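Local coordinates for cell division protein FtsZ 1 (Methanocaldococcus jannaschii, PDB 2VAP), which probably forms the contractile Z ring at the future division site, polymerising in a GTP-dependent manner and hydrolysing GTP, at residues L248-S256 with M268-V277. Residues are numbered along the deposited sequence; the frame is centred on the assembly and turned at random.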
loop_
_atom_site.group_PDB
_atom_site.type_symbol
_atom_site.label_atom_id
_atom_site.label_comp_id
_atom_site.label_asym_id
_atom_site.label_seq_id
_atom_site.Cartn_x
_atom_site.Cartn_y
_atom_site.Cartn_z
ATOM N N LEU A 248 -6.019 -0.013 11.499
ATOM C CA LEU A 248 -5.401 -1.187 10.892
ATOM C C LEU A 248 -6.216 -1.643 9.688
ATOM O O LEU A 248 -7.448 -1.685 9.740
ATOM C CB LEU A 248 -5.266 -2.322 11.914
ATOM C CG LEU A 248 -4.399 -3.528 11.531
ATOM C CD1 LEU A 248 -2.916 -3.170 11.501
ATOM C CD2 LEU A 248 -4.646 -4.680 12.488
ATOM N N ALA A 249 -5.517 -1.975 8.606
ATOM C CA ALA A 249 -6.156 -2.405 7.367
ATOM C C ALA A 249 -5.491 -3.649 6.791
ATOM O O ALA A 249 -4.303 -3.891 7.014
ATOM C CB ALA A 249 -6.146 -1.276 6.345
ATOM N N MET A 250 -6.275 -4.438 6.060
ATOM C CA MET A 250 -5.772 -5.617 5.356
ATOM C C MET A 250 -6.368 -5.678 3.954
ATOM O O MET A 250 -7.397 -5.051 3.682
ATOM C CB MET A 250 -6.085 -6.897 6.135
ATOM C CG MET A 250 -5.280 -7.052 7.415
ATOM S SD MET A 250 -5.719 -8.532 8.340
ATOM C CE MET A 250 -4.882 -8.218 9.890
ATOM N N ILE A 251 -5.720 -6.427 3.065
ATOM C CA ILE A 251 -6.142 -6.484 1.664
ATOM C C ILE A 251 -6.673 -7.848 1.234
ATOM O O ILE A 251 -6.347 -8.878 1.830
ATOM C CB ILE A 251 -5.019 -6.029 0.681
ATOM C CG1 ILE A 251 -3.879 -7.057 0.620
ATOM C CG2 ILE A 251 -4.508 -4.635 1.048
ATOM C CD1 ILE A 251 -2.930 -6.869 -0.559
ATOM N N GLY A 252 -7.503 -7.827 0.196
ATOM C CA GLY A 252 -7.951 -9.028 -0.491
ATOM C C GLY A 252 -7.842 -8.800 -1.986
ATOM O O GLY A 252 -8.265 -7.756 -2.491
ATOM N N ILE A 253 -7.256 -9.763 -2.690
ATOM C CA ILE A 253 -7.109 -9.684 -4.143
ATOM C C ILE A 253 -7.797 -10.868 -4.815
ATOM O O ILE A 253 -7.619 -12.018 -4.406
ATOM C CB ILE A 253 -5.616 -9.609 -4.579
ATOM C CG1 ILE A 253 -4.922 -8.404 -3.932
ATOM C CG2 ILE A 253 -5.494 -9.532 -6.106
ATOM C CD1 ILE A 253 -3.401 -8.442 -4.005
ATOM N N GLY A 254 -8.590 -10.571 -5.841
ATOM C CA GLY A 254 -9.258 -11.598 -6.630
ATOM C C GLY A 254 -9.197 -11.297 -8.113
ATOM O O GLY A 254 -9.195 -10.134 -8.517
ATOM N N GLU A 255 -9.136 -12.350 -8.923
ATOM C CA GLU A 255 -9.132 -12.212 -10.379
ATOM C C GLU A 255 -9.841 -13.385 -11.053
ATOM O O GLU A 255 -9.783 -14.517 -10.568
ATOM C CB GLU A 255 -7.706 -12.047 -10.924
ATOM C CG GLU A 255 -6.734 -13.174 -10.572
ATOM C CD GLU A 255 -5.378 -13.020 -11.245
ATOM O OE1 GLU A 255 -4.969 -11.873 -11.533
ATOM O OE2 GLU A 255 -4.717 -14.053 -11.480
ATOM N N SER A 256 -10.513 -13.097 -12.165
ATOM C CA SER A 256 -11.248 -14.107 -12.925
ATOM C C SER A 256 -11.425 -13.686 -14.380
ATOM O O SER A 256 -11.576 -12.498 -14.674
ATOM C CB SER A 256 -12.618 -14.364 -12.292
ATOM O OG SER A 256 -13.325 -15.374 -12.994
ATOM N N MET A 268 -13.406 -14.207 -4.738
ATOM C CA MET A 268 -12.006 -14.537 -4.474
ATOM C C MET A 268 -11.344 -13.494 -3.569
ATOM O O MET A 268 -10.574 -13.845 -2.672
ATOM C CB MET A 268 -11.232 -14.684 -5.789
ATOM C CG MET A 268 -9.807 -15.210 -5.636
ATOM S SD MET A 268 -8.897 -15.275 -7.194
ATOM C CE MET A 268 -9.646 -16.706 -7.974
ATOM N N ALA A 269 -11.660 -12.220 -3.804
ATOM C CA ALA A 269 -11.128 -11.119 -2.997
ATOM C C ALA A 269 -11.607 -11.177 -1.544
ATOM O O ALA A 269 -10.812 -11.007 -0.618
ATOM C CB ALA A 269 -11.482 -9.775 -3.628
ATOM N N LEU A 270 -12.903 -11.421 -1.353
ATOM C CA LEU A 270 -13.492 -11.516 -0.013
ATOM C C LEU A 270 -12.994 -12.736 0.764
ATOM O O LEU A 270 -12.895 -12.697 1.993
ATOM C CB LEU A 270 -15.024 -11.527 -0.094
ATOM C CG LEU A 270 -15.719 -10.185 -0.352
ATOM C CD1 LEU A 270 -17.114 -10.397 -0.926
ATOM C CD2 LEU A 270 -15.779 -9.338 0.916
ATOM N N ASN A 271 -12.681 -13.807 0.038
ATOM C CA ASN A 271 -12.180 -15.042 0.639
ATOM C C ASN A 271 -10.652 -15.159 0.600
ATOM O O ASN A 271 -10.099 -16.229 0.868
ATOM C CB ASN A 271 -12.825 -16.259 -0.036
ATOM C CG ASN A 271 -14.305 -16.390 0.279
ATOM O OD1 ASN A 271 -15.149 -16.324 -0.616
ATOM N ND2 ASN A 271 -14.629 -16.577 1.555
ATOM N N SER A 272 -9.978 -14.056 0.273
ATOM C CA SER A 272 -8.517 -14.040 0.167
ATOM C C SER A 272 -7.838 -14.364 1.499
ATOM O O SER A 272 -8.244 -13.846 2.542
ATOM C CB SER A 272 -8.025 -12.687 -0.354
ATOM O OG SER A 272 -6.608 -12.638 -0.394
ATOM N N PRO A 273 -6.804 -15.231 1.465
ATOM C CA PRO A 273 -6.005 -15.537 2.655
ATOM C C PRO A 273 -5.344 -14.297 3.259
ATOM O O PRO A 273 -5.065 -14.273 4.459
ATOM C CB PRO A 273 -4.936 -16.499 2.122
ATOM C CG PRO A 273 -5.544 -17.101 0.908
ATOM C CD PRO A 273 -6.344 -15.997 0.292
ATOM N N LEU A 274 -5.108 -13.279 2.432
ATOM C CA LEU A 274 -4.486 -12.032 2.883
ATOM C C LEU A 274 -5.385 -11.213 3.814
ATOM O O LEU A 274 -4.892 -10.396 4.596
ATOM C CB LEU A 274 -4.027 -11.188 1.687
ATOM C CG LEU A 274 -2.969 -11.808 0.764
ATOM C CD1 LEU A 274 -2.768 -10.944 -0.473
ATOM C CD2 LEU A 274 -1.644 -12.032 1.489
ATOM N N LEU A 275 -6.698 -11.430 3.726
ATOM C CA LEU A 275 -7.635 -10.858 4.691
ATOM C C LEU A 275 -7.644 -11.713 5.958
ATOM O O LEU A 275 -8.623 -12.408 6.253
ATOM C CB LEU A 275 -9.046 -10.743 4.097
ATOM C CG LEU A 275 -9.365 -9.578 3.154
ATOM C CD1 LEU A 275 -10.763 -9.737 2.577
ATOM C CD2 LEU A 275 -9.225 -8.226 3.855
ATOM N N ASP A 276 -6.539 -11.650 6.697
ATOM C CA ASP A 276 -6.320 -12.486 7.876
ATOM C C ASP A 276 -6.991 -11.881 9.113
ATOM O O ASP A 276 -6.334 -11.575 10.113
ATOM C CB ASP A 276 -4.813 -12.686 8.100
ATOM C CG ASP A 276 -4.499 -13.859 9.021
ATOM O OD1 ASP A 276 -3.335 -13.962 9.461
ATOM O OD2 ASP A 276 -5.402 -14.676 9.305
ATOM N N VAL A 277 -8.311 -11.719 9.025
ATOM C CA VAL A 277 -9.122 -11.104 10.076
ATOM C C VAL A 277 -10.602 -11.429 9.848
ATOM O O VAL A 277 -11.012 -11.730 8.724
ATOM C CB VAL A 277 -8.906 -9.552 10.137
ATOM C CG1 VAL A 277 -9.433 -8.862 8.876
ATOM C CG2 VAL A 277 -9.532 -8.949 11.394
HETATM O O HOH W 1 -3.546 -8.066 4.004
HETATM O O HOH W 2 -6.082 -13.676 -2.917
#
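In the C-terminal domain of this tubulin homologue, edge strand 249-256 is flanked by the end of helix 261-270 and the loop after it, where Gly-252 and Gly-254 meet Ala-269 almost backbone to backbone. The CA of Gly-252 makes a C-H...O contact of 3.5 Å with Ala-269 O, and a side chain at either glycine would collide with the helix end. Beside them Met-268, with CG anti to its backbone N (chi1 -172°), runs along Gly-254; a bend at chi3 sets Met-268 SD 3.4 Å from Glu-255 N, a weak but nearly straight hydrogen bond, and CE against Glu-255 O.

Two waters bridge the strand edge to the loop. One accepts from Ile-251 N and donates to Leu-274 O; the other donates to Ile-253 O at 2.7 Å and is hydrogen-bonded to Ser-272 OG. Ser-272 OG also accepts from Leu-274 N at 3.3 Å, forming an ST turn. Replacing Ser-272 by an alanine is likely to leave Leu-274 N without this acceptor and the second water less firmly held. Leu-274 CD1 lies alongside Ile-251 CD1 at 4.1 Å. Leu-275 sets CG against Ile-251 O. The extended Met-250 side chain runs beyond the type I turn of Ser-272 to Leu-275 and lays SD on the Asp-276 backbone, 3.6 Å from Asp-276 O, and beside Val-277 CG1.

Strand 331-338 pairs with the other edge of 249-256 and receives Leu-275 on Ile-337. Ile-251 also packs on Val-188 of strand 186-191, at the GTPase-domain sheet, while Met-250 and Val-277 converge on Ile-344 of strand 344-347, and Asp-276 forms a salt bridge with Arg-353 of strand 350-353.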